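Long-range contacts in endo-1,4-beta-xylanase (Bacteroides thetaiotaomicron VPI-5482, PDB 3KST), which belongs to glycoside hydrolase family 43 and probably cleaves glycosidic bonds of xylan, with a calcium ion bound in its structure: residues 92-97 and 161-166; 148-153 and 185-190; 262-267 and 283-288. All blocks are in the same frame, centred on the assembly; numbering follows the deposited sequence.

Contact 1: 92-97 and 161-166; sequences KFYLFY and DDLMSI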
loop_
_atom_site.group_PDB
_atom_site.type_symbol
_atom_site.label_atom_id
_atom_site.label_comp_id
_atom_site.label_asym_id
_atom_site.label_seq_id
_atom_site.Cartn_x
_atom_site.Cartn_y
_atom_site.Cartn_z
ATOM N N LYS A 92 -17.397 7.380 6.851
ATOM C CA LYS A 92 -16.581 8.332 6.101
ATOM C C LYS A 92 -15.316 7.620 5.562
ATOM O O LYS A 92 -14.867 6.621 6.141
ATOM C CB LYS A 92 -16.177 9.451 7.071
ATOM C CG LYS A 92 -15.725 10.760 6.471
ATOM C CD LYS A 92 -15.472 11.859 7.522
ATOM C CE LYS A 92 -16.722 12.218 8.351
ATOM N NZ LYS A 92 -16.455 13.349 9.279
ATOM N N PHE A 93 -14.753 8.160 4.485
ATOM C CA PHE A 93 -13.514 7.634 3.887
ATOM C C PHE A 93 -12.280 8.296 4.523
ATOM O O PHE A 93 -12.255 9.506 4.744
ATOM C CB PHE A 93 -13.520 7.823 2.365
ATOM C CG PHE A 93 -14.663 7.122 1.696
ATOM C CD1 PHE A 93 -15.916 7.739 1.613
ATOM C CD2 PHE A 93 -14.506 5.828 1.193
ATOM C CE1 PHE A 93 -16.988 7.093 1.018
ATOM C CE2 PHE A 93 -15.594 5.166 0.608
ATOM C CZ PHE A 93 -16.826 5.806 0.519
ATOM N N TYR A 94 -11.253 7.495 4.812
ATOM C CA TYR A 94 -9.984 7.970 5.360
ATOM C C TYR A 94 -8.851 7.640 4.388
ATOM O O TYR A 94 -8.752 6.497 3.934
ATOM C CB TYR A 94 -9.720 7.336 6.738
ATOM C CG TYR A 94 -10.562 7.961 7.856
ATOM C CD1 TYR A 94 -11.963 7.873 7.845
ATOM C CD2 TYR A 94 -9.967 8.671 8.913
ATOM C CE1 TYR A 94 -12.736 8.470 8.853
ATOM C CE2 TYR A 94 -10.748 9.247 9.945
ATOM C CZ TYR A 94 -12.135 9.123 9.901
ATOM O OH TYR A 94 -12.948 9.679 10.851
ATOM N N LEU A 95 -8.063 8.662 4.029
ATOM C CA LEU A 95 -6.874 8.531 3.205
ATOM C C LEU A 95 -5.641 8.687 4.111
ATOM O O LEU A 95 -5.430 9.751 4.687
ATOM C CB LEU A 95 -6.846 9.612 2.110
ATOM C CG LEU A 95 -5.550 9.893 1.346
ATOM C CD1 LEU A 95 -5.124 8.626 0.666
ATOM C CD2 LEU A 95 -5.710 11.108 0.402
ATOM N N PHE A 96 -4.835 7.631 4.204
ATOM C CA PHE A 96 -3.595 7.623 4.970
ATOM C C PHE A 96 -2.458 7.700 3.948
ATOM O O PHE A 96 -2.464 6.985 2.960
ATOM C CB PHE A 96 -3.494 6.376 5.832
ATOM C CG PHE A 96 -4.291 6.473 7.086
ATOM C CD1 PHE A 96 -5.675 6.274 7.080
ATOM C CD2 PHE A 96 -3.678 6.860 8.270
ATOM C CE1 PHE A 96 -6.405 6.415 8.287
ATOM C CE2 PHE A 96 -4.402 6.988 9.441
ATOM C CZ PHE A 96 -5.753 6.768 9.450
ATOM N N TYR A 97 -1.475 8.549 4.199
ATOM C CA TYR A 97 -0.439 8.804 3.187
ATOM C C TYR A 97 0.822 9.409 3.774
ATOM O O TYR A 97 0.859 9.715 4.959
ATOM C CB TYR A 97 -1.018 9.746 2.134
ATOM C CG TYR A 97 -1.447 11.108 2.647
ATOM C CD1 TYR A 97 -2.677 11.289 3.316
ATOM C CD2 TYR A 97 -0.639 12.227 2.460
ATOM C CE1 TYR A 97 -3.092 12.570 3.797
ATOM C CE2 TYR A 97 -1.046 13.537 2.919
ATOM C CZ TYR A 97 -2.280 13.686 3.585
ATOM O OH TYR A 97 -2.676 14.933 4.035
ATOM N N ASP A 161 -8.898 6.692 19.035
ATOM C CA ASP A 161 -10.251 6.390 18.536
ATOM C C ASP A 161 -10.582 7.188 17.267
ATOM O O ASP A 161 -11.259 6.685 16.385
ATOM C CB ASP A 161 -11.341 6.719 19.598
ATOM C CG ASP A 161 -11.232 5.883 20.895
ATOM O OD1 ASP A 161 -10.846 4.692 20.867
ATOM O OD2 ASP A 161 -11.591 6.419 21.977
ATOM N N ASP A 162 -10.088 8.426 17.183
ATOM C CA ASP A 162 -10.368 9.308 16.024
ATOM C C ASP A 162 -9.493 9.020 14.795
ATOM O O ASP A 162 -9.625 9.725 13.795
ATOM C CB ASP A 162 -10.320 10.817 16.412
ATOM C CG ASP A 162 -8.932 11.317 16.859
ATOM O OD1 ASP A 162 -7.940 10.582 16.837
ATOM O OD2 ASP A 162 -8.812 12.526 17.171
ATOM N N LEU A 163 -8.560 8.061 14.895
ATOM C CA LEU A 163 -7.652 7.701 13.782
ATOM C C LEU A 163 -6.695 8.834 13.314
ATOM O O LEU A 163 -6.104 8.762 12.193
ATOM C CB LEU A 163 -8.498 7.143 12.602
ATOM C CG LEU A 163 -9.575 6.062 12.860
ATOM C CD1 LEU A 163 -10.249 5.523 11.584
ATOM C CD2 LEU A 163 -8.974 4.895 13.628
HETATM N N MSE A 164 -6.500 9.838 14.191
HETATM C CA MSE A 164 -5.732 11.038 13.918
HETATM C C MSE A 164 -4.339 11.000 14.587
HETATM O O MSE A 164 -3.458 11.743 14.218
HETATM C CB MSE A 164 -6.558 12.237 14.441
HETATM C CG MSE A 164 -6.370 13.522 13.695
HETATM SE SE MSE A 164 -7.360 13.602 12.008
HETATM C CE MSE A 164 -7.748 11.724 11.736
ATOM N N SER A 165 -4.175 10.156 15.601
ATOM C CA SER A 165 -2.913 10.070 16.346
ATOM C C SER A 165 -2.560 8.633 16.648
ATOM O O SER A 165 -3.451 7.768 16.683
ATOM C CB SER A 165 -3.069 10.764 17.700
ATOM O OG SER A 165 -3.511 12.102 17.595
ATOM N N ILE A 166 -1.269 8.396 16.865
ATOM C CA ILE A 166 -0.788 7.091 17.351
ATOM C C ILE A 166 -0.532 7.192 18.848
ATOM O O ILE A 166 -0.219 8.271 19.354
ATOM C CB ILE A 166 0.469 6.568 16.625
ATOM C CG1 ILE A 166 1.672 7.504 16.691
ATOM C CG2 ILE A 166 0.155 6.304 15.153
ATOM C CD1 ILE A 166 2.978 6.750 16.328
HETATM O O HOH W 1 -11.777 10.982 12.937
#
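A water molecule joins the phenol of Y94 to the backbone of D162: it donates a hydrogen bond of 2.6 Å from its oxygen to D162 O and lies 2.7 Å from Y94 OH. The water lies in the plane of the Y94 ring, at its edge, and links a hydroxyl and a carbonyl that do not bond each other. The rest of the contact between these side chains is largely apolar. L163 crosses the ring at about a right angle and lays CD1 over one face, 4.2 Å from the ring centroid and only 16° off the normal, a CH-pi contact displaced toward the rim. L163 CB touches both rings, 4.1 Å from Y94 CE2 and a similar distance from F96 CZ. With CG anti to its own carbonyl carbon (chi1 -48°), L163 sends its branch to the tyrosine while CB is shared by both rings. In the five-bladed propeller of family 43 this joins neighbouring blades: strand 92-99 is the middle strand of one three-stranded sheet, and the loop 161-166 leads to the outermost strand of the next. F96 reaches the loop differently, setting the edge of its ring against L163 O, with CZ 3.4 Å from that oxygen. This buried carbonyl has no hydrogen-bonding partner in the model, so the weakly polarised ring edge may give it some compensation. The loop holds its own shape through an Asx turn, in which M164 N donates to D162 OD1 at 3.1 Å, from 56° above the carboxylate plane; T160 OG1 bonds to the same oxygen. F96 also packs on V105 and L143, and L163 on P141.

Contact 2: 148-153 and 185-190; sequences FTDGNV and QGKVAE
D150 meets K187 in a salt bridge, K187 NZ standing 2.7 Å from D150 OD1 and about 50° above the plane of the carboxylate. The lysine reaches it fully extended, its CD and CE running past the backbone carbonyl of D150, while D150 OD2 has a second cationic partner in K176. At G151 the backbone takes a positive phi (76°) and comes so near that its CA makes a CH...O contact of 3.1 Å with K187 O. That same carbonyl then accepts a true hydrogen bond from N152 N at 3.0 Å. N152 is the only residue of its segment bridged by backbone to the other: besides this bond, N152 O receives A189 N at 2.9 Å. Its ND2 donates to E190 OE1 at 3.0 Å, with the acceptor close to the amide plane although the amide and carboxylate are turned 37° apart. E190 OE2 bonds to Y215 OH. Bonds from N152 and Y215 to its two oxygens probably restrict the rotation of the carboxylate of E190, the predicted proton donor; D130, the predicted pKa modulator, lies against it. V153 turns away from 185-190 to pack on Q173. The contact thus joins two propeller sheets: N152, near the beginning of strand 152-158, is bridged to V188, just ahead of strand 189-197, with V146 of strand 141-148 against both N152 and E190.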
loop_
_atom_site.group_PDB
_atom_site.type_symbol
_atom_site.label_atom_id
_atom_site.label_comp_id
_atom_site.label_asym_id
_atom_site.label_seq_id
_atom_site.Cartn_x
_atom_site.Cartn_y
_atom_site.Cartn_z
ATOM N N PHE A 148 12.854 5.249 10.165
ATOM C CA PHE A 148 14.236 5.137 9.689
ATOM C C PHE A 148 15.139 4.888 10.898
ATOM O O PHE A 148 15.969 5.722 11.275
ATOM C CB PHE A 148 14.610 6.396 8.903
ATOM C CG PHE A 148 13.597 6.751 7.870
ATOM C CD1 PHE A 148 13.524 6.028 6.682
ATOM C CD2 PHE A 148 12.681 7.766 8.094
ATOM C CE1 PHE A 148 12.565 6.350 5.725
ATOM C CE2 PHE A 148 11.727 8.079 7.155
ATOM C CZ PHE A 148 11.665 7.379 5.963
ATOM N N THR A 149 14.960 3.720 11.510
ATOM C CA THR A 149 15.653 3.341 12.738
ATOM C C THR A 149 16.834 2.409 12.530
ATOM O O THR A 149 17.748 2.403 13.353
ATOM C CB THR A 149 14.680 2.706 13.743
ATOM O OG1 THR A 149 13.959 1.615 13.131
ATOM C CG2 THR A 149 13.678 3.764 14.242
ATOM N N ASP A 150 16.807 1.615 11.460
ATOM C CA ASP A 150 17.912 0.679 11.146
ATOM C C ASP A 150 17.640 0.248 9.719
ATOM O O ASP A 150 17.201 -0.889 9.442
ATOM C CB ASP A 150 17.909 -0.506 12.102
ATOM C CG ASP A 150 19.136 -1.396 11.948
ATOM O OD1 ASP A 150 20.016 -1.124 11.098
ATOM O OD2 ASP A 150 19.232 -2.345 12.748
ATOM N N GLY A 151 17.911 1.208 8.848
ATOM C CA GLY A 151 17.423 1.207 7.495
ATOM C C GLY A 151 15.963 1.604 7.607
ATOM O O GLY A 151 15.491 2.151 8.659
ATOM N N ASN A 152 15.201 1.342 6.548
ATOM C CA ASN A 152 13.758 1.473 6.626
ATOM C C ASN A 152 13.245 0.246 7.376
ATOM O O ASN A 152 13.451 -0.881 6.908
ATOM C CB ASN A 152 13.100 1.505 5.245
ATOM C CG ASN A 152 13.398 2.757 4.449
ATOM O OD1 ASN A 152 14.307 3.549 4.742
ATOM N ND2 ASN A 152 12.599 2.950 3.407
ATOM N N VAL A 153 12.604 0.477 8.529
ATOM C CA VAL A 153 12.023 -0.582 9.385
ATOM C C VAL A 153 10.533 -0.360 9.581
ATOM O O VAL A 153 10.087 0.761 9.846
ATOM C CB VAL A 153 12.753 -0.620 10.741
ATOM C CG1 VAL A 153 12.182 -1.715 11.670
ATOM C CG2 VAL A 153 14.215 -0.857 10.493
ATOM N N GLN A 185 19.943 -4.281 -2.220
ATOM C CA GLN A 185 20.348 -2.877 -2.287
ATOM C C GLN A 185 19.815 -2.116 -1.074
ATOM O O GLN A 185 18.621 -2.145 -0.830
ATOM C CB GLN A 185 19.843 -2.238 -3.577
ATOM C CG GLN A 185 20.235 -0.808 -3.752
ATOM C CD GLN A 185 19.852 -0.233 -5.114
ATOM O OE1 GLN A 185 19.766 -0.953 -6.114
ATOM N NE2 GLN A 185 19.643 1.074 -5.159
ATOM N N GLY A 186 20.699 -1.465 -0.322
ATOM C CA GLY A 186 20.299 -0.742 0.872
ATOM C C GLY A 186 19.821 -1.689 1.956
ATOM O O GLY A 186 20.043 -2.895 1.885
ATOM N N LYS A 187 19.165 -1.120 2.970
ATOM C CA LYS A 187 18.599 -1.883 4.093
ATOM C C LYS A 187 17.185 -1.323 4.218
ATOM O O LYS A 187 16.975 -0.287 4.841
ATOM C CB LYS A 187 19.440 -1.672 5.347
ATOM C CG LYS A 187 19.008 -2.550 6.482
ATOM C CD LYS A 187 19.893 -2.415 7.709
ATOM C CE LYS A 187 19.475 -3.411 8.764
ATOM N NZ LYS A 187 20.381 -3.519 9.930
ATOM N N VAL A 188 16.230 -2.011 3.581
ATOM C CA VAL A 188 14.857 -1.521 3.432
ATOM C C VAL A 188 13.790 -2.600 3.567
ATOM O O VAL A 188 13.858 -3.590 2.853
ATOM C CB VAL A 188 14.670 -0.884 2.006
ATOM C CG1 VAL A 188 13.189 -0.463 1.736
ATOM C CG2 VAL A 188 15.619 0.309 1.794
ATOM N N ALA A 189 12.855 -2.405 4.497
ATOM C CA ALA A 189 11.654 -3.217 4.679
ATOM C C ALA A 189 10.582 -2.112 4.726
ATOM O O ALA A 189 10.712 -1.130 5.489
ATOM C CB ALA A 189 11.701 -3.990 5.963
ATOM N N GLU A 190 9.571 -2.210 3.878
ATOM C CA GLU A 190 8.592 -1.124 3.736
ATOM C C GLU A 190 7.318 -1.596 3.057
ATOM O O GLU A 190 7.146 -2.807 2.817
ATOM C CB GLU A 190 9.223 0.042 2.947
ATOM C CG GLU A 190 9.553 -0.272 1.472
ATOM C CD GLU A 190 10.233 0.889 0.718
ATOM O OE1 GLU A 190 10.761 1.830 1.359
ATOM O OE2 GLU A 190 10.235 0.839 -0.531
#

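Contact 3: 262-267 and 283-288; sequences WKYIFH and KDFAIS
Y264 and K283 exchange two backbone hydrogen bonds, Y264 N to K283 O at 2.9 Å and K283 N to Y264 O at 3.1 Å, the second nearly straight (170°). Next to this pair, K263 and D284 run side by side and form a long, weak salt bridge, K263 NZ to D284 OD1 at 3.3 Å. Waters 3 and 4 also link the pair: each accepts from K263 NZ and donates to D284 OD1, and water 3 donates to W262 O. The arrangement is an antiparallel beta hairpin of strands 262-268 and 279-287, flanked by 250-256 and 293-305 in the propeller sheet. On the face that carries Y264 and F285, their rings are near parallel (26°) but slid apart, centroids 5.9 Å distant. W262 CB lies at the edge of the F285 ring, near its plane, 3.9 Å from F285 CD2. Farther along, the aliphatic chain of K283 passes obliquely by F266, CD lying 3.6 Å from F266 CE1. Bends at chi3 and chi4 turn the ammonium away from the ring, to D241 and the carbonyl of G297. I295 packs on both Y264 and F285, and P254 on F285, while H251, a calcium ligand, belongs to strand 250-256.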
loop_
_atom_site.group_PDB
_atom_site.type_symbol
_atom_site.label_atom_id
_atom_site.label_comp_id
_atom_site.label_asym_id
_atom_site.label_seq_id
_atom_site.Cartn_x
_atom_site.Cartn_y
_atom_site.Cartn_z
ATOM N N TRP A 262 -9.303 -13.211 -4.236
ATOM C CA TRP A 262 -8.395 -12.107 -3.932
ATOM C C TRP A 262 -7.347 -11.872 -5.012
ATOM O O TRP A 262 -6.974 -12.756 -5.779
ATOM C CB TRP A 262 -7.695 -12.316 -2.587
ATOM C CG TRP A 262 -8.568 -12.220 -1.390
ATOM C CD1 TRP A 262 -9.490 -13.132 -0.973
ATOM C CD2 TRP A 262 -8.566 -11.175 -0.404
ATOM N NE1 TRP A 262 -10.084 -12.714 0.200
ATOM C CE2 TRP A 262 -9.538 -11.517 0.571
ATOM C CE3 TRP A 262 -7.846 -9.983 -0.250
ATOM C CZ2 TRP A 262 -9.821 -10.699 1.678
ATOM C CZ3 TRP A 262 -8.130 -9.158 0.866
ATOM C CH2 TRP A 262 -9.105 -9.532 1.810
ATOM N N LYS A 263 -6.861 -10.640 -5.026
ATOM C CA LYS A 263 -5.876 -10.195 -6.001
ATOM C C LYS A 263 -4.886 -9.361 -5.235
ATOM O O LYS A 263 -5.207 -8.904 -4.115
ATOM C CB LYS A 263 -6.557 -9.329 -7.048
ATOM C CG LYS A 263 -7.500 -10.086 -7.998
ATOM C CD LYS A 263 -6.757 -10.914 -9.011
ATOM C CE LYS A 263 -7.613 -11.272 -10.230
ATOM N NZ LYS A 263 -8.681 -12.205 -9.873
ATOM N N TYR A 264 -3.716 -9.171 -5.833
ATOM C CA TYR A 264 -2.643 -8.353 -5.238
ATOM C C TYR A 264 -2.173 -7.340 -6.292
ATOM O O TYR A 264 -1.658 -7.750 -7.349
ATOM C CB TYR A 264 -1.494 -9.257 -4.758
ATOM C CG TYR A 264 -0.461 -8.525 -3.947
ATOM C CD1 TYR A 264 -0.651 -8.310 -2.584
ATOM C CD2 TYR A 264 0.693 -7.982 -4.539
ATOM C CE1 TYR A 264 0.284 -7.600 -1.816
ATOM C CE2 TYR A 264 1.648 -7.273 -3.757
ATOM C CZ TYR A 264 1.432 -7.087 -2.399
ATOM O OH TYR A 264 2.330 -6.382 -1.610
ATOM N N ILE A 265 -2.390 -6.043 -6.035
ATOM C CA ILE A 265 -1.968 -4.987 -6.970
ATOM C C ILE A 265 -0.551 -4.589 -6.573
ATOM O O ILE A 265 -0.242 -4.538 -5.381
ATOM C CB ILE A 265 -2.956 -3.779 -7.003
ATOM C CG1 ILE A 265 -2.610 -2.812 -8.134
ATOM C CG2 ILE A 265 -3.040 -3.046 -5.662
ATOM C CD1 ILE A 265 -3.701 -1.726 -8.306
ATOM N N PHE A 266 0.297 -4.299 -7.546
ATOM C CA PHE A 266 1.689 -3.928 -7.281
ATOM C C PHE A 266 2.248 -3.144 -8.461
ATOM O O PHE A 266 1.667 -3.174 -9.534
ATOM C CB PHE A 266 2.571 -5.177 -7.040
ATOM C CG PHE A 266 2.627 -6.122 -8.218
ATOM C CD1 PHE A 266 1.633 -7.078 -8.397
ATOM C CD2 PHE A 266 3.641 -6.020 -9.173
ATOM C CE1 PHE A 266 1.653 -7.940 -9.504
ATOM C CE2 PHE A 266 3.699 -6.886 -10.290
ATOM C CZ PHE A 266 2.689 -7.860 -10.451
ATOM N N HIS A 267 3.354 -2.446 -8.228
ATOM C CA HIS A 267 4.047 -1.721 -9.287
ATOM C C HIS A 267 5.250 -2.507 -9.799
ATOM O O HIS A 267 5.692 -3.503 -9.208
ATOM C CB HIS A 267 4.443 -0.294 -8.875
ATOM C CG HIS A 267 5.584 -0.217 -7.918
ATOM N ND1 HIS A 267 5.468 0.382 -6.683
ATOM C CD2 HIS A 267 6.866 -0.654 -8.002
ATOM C CE1 HIS A 267 6.628 0.319 -6.054
ATOM N NE2 HIS A 267 7.489 -0.318 -6.828
ATOM N N LYS A 283 -2.061 -9.474 -9.880
ATOM C CA LYS A 283 -1.907 -10.937 -9.875
ATOM C C LYS A 283 -2.928 -11.500 -8.895
ATOM O O LYS A 283 -3.632 -10.741 -8.221
ATOM C CB LYS A 283 -0.459 -11.320 -9.521
ATOM C CG LYS A 283 0.508 -11.187 -10.707
ATOM C CD LYS A 283 1.995 -11.471 -10.339
ATOM C CE LYS A 283 2.337 -12.947 -10.215
ATOM N NZ LYS A 283 2.398 -13.725 -11.506
ATOM N N ASP A 284 -3.034 -12.825 -8.835
ATOM C CA ASP A 284 -3.906 -13.473 -7.879
ATOM C C ASP A 284 -3.229 -13.492 -6.511
ATOM O O ASP A 284 -2.009 -13.399 -6.417
ATOM C CB ASP A 284 -4.274 -14.880 -8.331
ATOM C CG ASP A 284 -5.056 -14.873 -9.620
ATOM O OD1 ASP A 284 -6.092 -14.175 -9.669
ATOM O OD2 ASP A 284 -4.637 -15.548 -10.563
ATOM N N PHE A 285 -4.058 -13.565 -5.475
ATOM C CA PHE A 285 -3.625 -13.576 -4.083
ATOM C C PHE A 285 -4.452 -14.557 -3.276
ATOM O O PHE A 285 -5.667 -14.590 -3.412
ATOM C CB PHE A 285 -3.842 -12.199 -3.458
ATOM C CG PHE A 285 -3.330 -12.091 -2.060
ATOM C CD1 PHE A 285 -1.975 -11.979 -1.831
ATOM C CD2 PHE A 285 -4.197 -12.141 -0.973
ATOM C CE1 PHE A 285 -1.482 -11.880 -0.523
ATOM C CE2 PHE A 285 -3.732 -12.038 0.324
ATOM C CZ PHE A 285 -2.356 -11.934 0.553
ATOM N N ALA A 286 -3.808 -15.304 -2.391
ATOM C CA ALA A 286 -4.568 -16.194 -1.502
ATOM C C ALA A 286 -3.775 -16.622 -0.291
ATOM O O ALA A 286 -2.555 -16.611 -0.314
ATOM C CB ALA A 286 -5.091 -17.418 -2.253
ATOM N N ILE A 287 -4.520 -16.945 0.771
ATOM C CA ILE A 287 -3.974 -17.507 2.013
ATOM C C ILE A 287 -4.660 -18.869 2.126
ATOM O O ILE A 287 -5.870 -18.937 2.235
ATOM C CB ILE A 287 -4.287 -16.633 3.217
ATOM C CG1 ILE A 287 -3.839 -15.195 2.954
ATOM C CG2 ILE A 287 -3.605 -17.200 4.484
ATOM C CD1 ILE A 287 -4.153 -14.251 4.091
ATOM N N SER A 288 -3.873 -19.938 2.057
ATOM C CA SER A 288 -4.382 -21.321 2.105
ATOM C C SER A 288 -4.943 -21.709 3.473
ATOM O O SER A 288 -4.812 -20.956 4.447
ATOM C CB SER A 288 -3.274 -22.318 1.736
ATOM O OG SER A 288 -2.272 -22.403 2.746
HETATM O O HOH W 2 -8.048 -15.621 -3.641
HETATM O O HOH W 3 -8.289 -13.878 -7.877
HETATM O O HOH W 4 -8.926 -14.636 -11.021
#

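Read from the N terminus, segment 92-97 opens contact 1, and 148-153 opens contact 2 before 161-166 closes the first. Only then does 185-190 close the second, so the two loops cross rather than nest. Contact 3 follows in series and closes a hairpin of its own. The first two are between sheets: contact 1 ties the sheet of 80-108 to that of 129-175, and contact 2 ties the latter to the sheet of 189-231. Contact 3 acts within the sheet that also takes in the first strands of the chain and the last, an arrangement consistent with closure of the propeller by both chain ends. Their centres lie 24 to 25 Å apart, and none touches another.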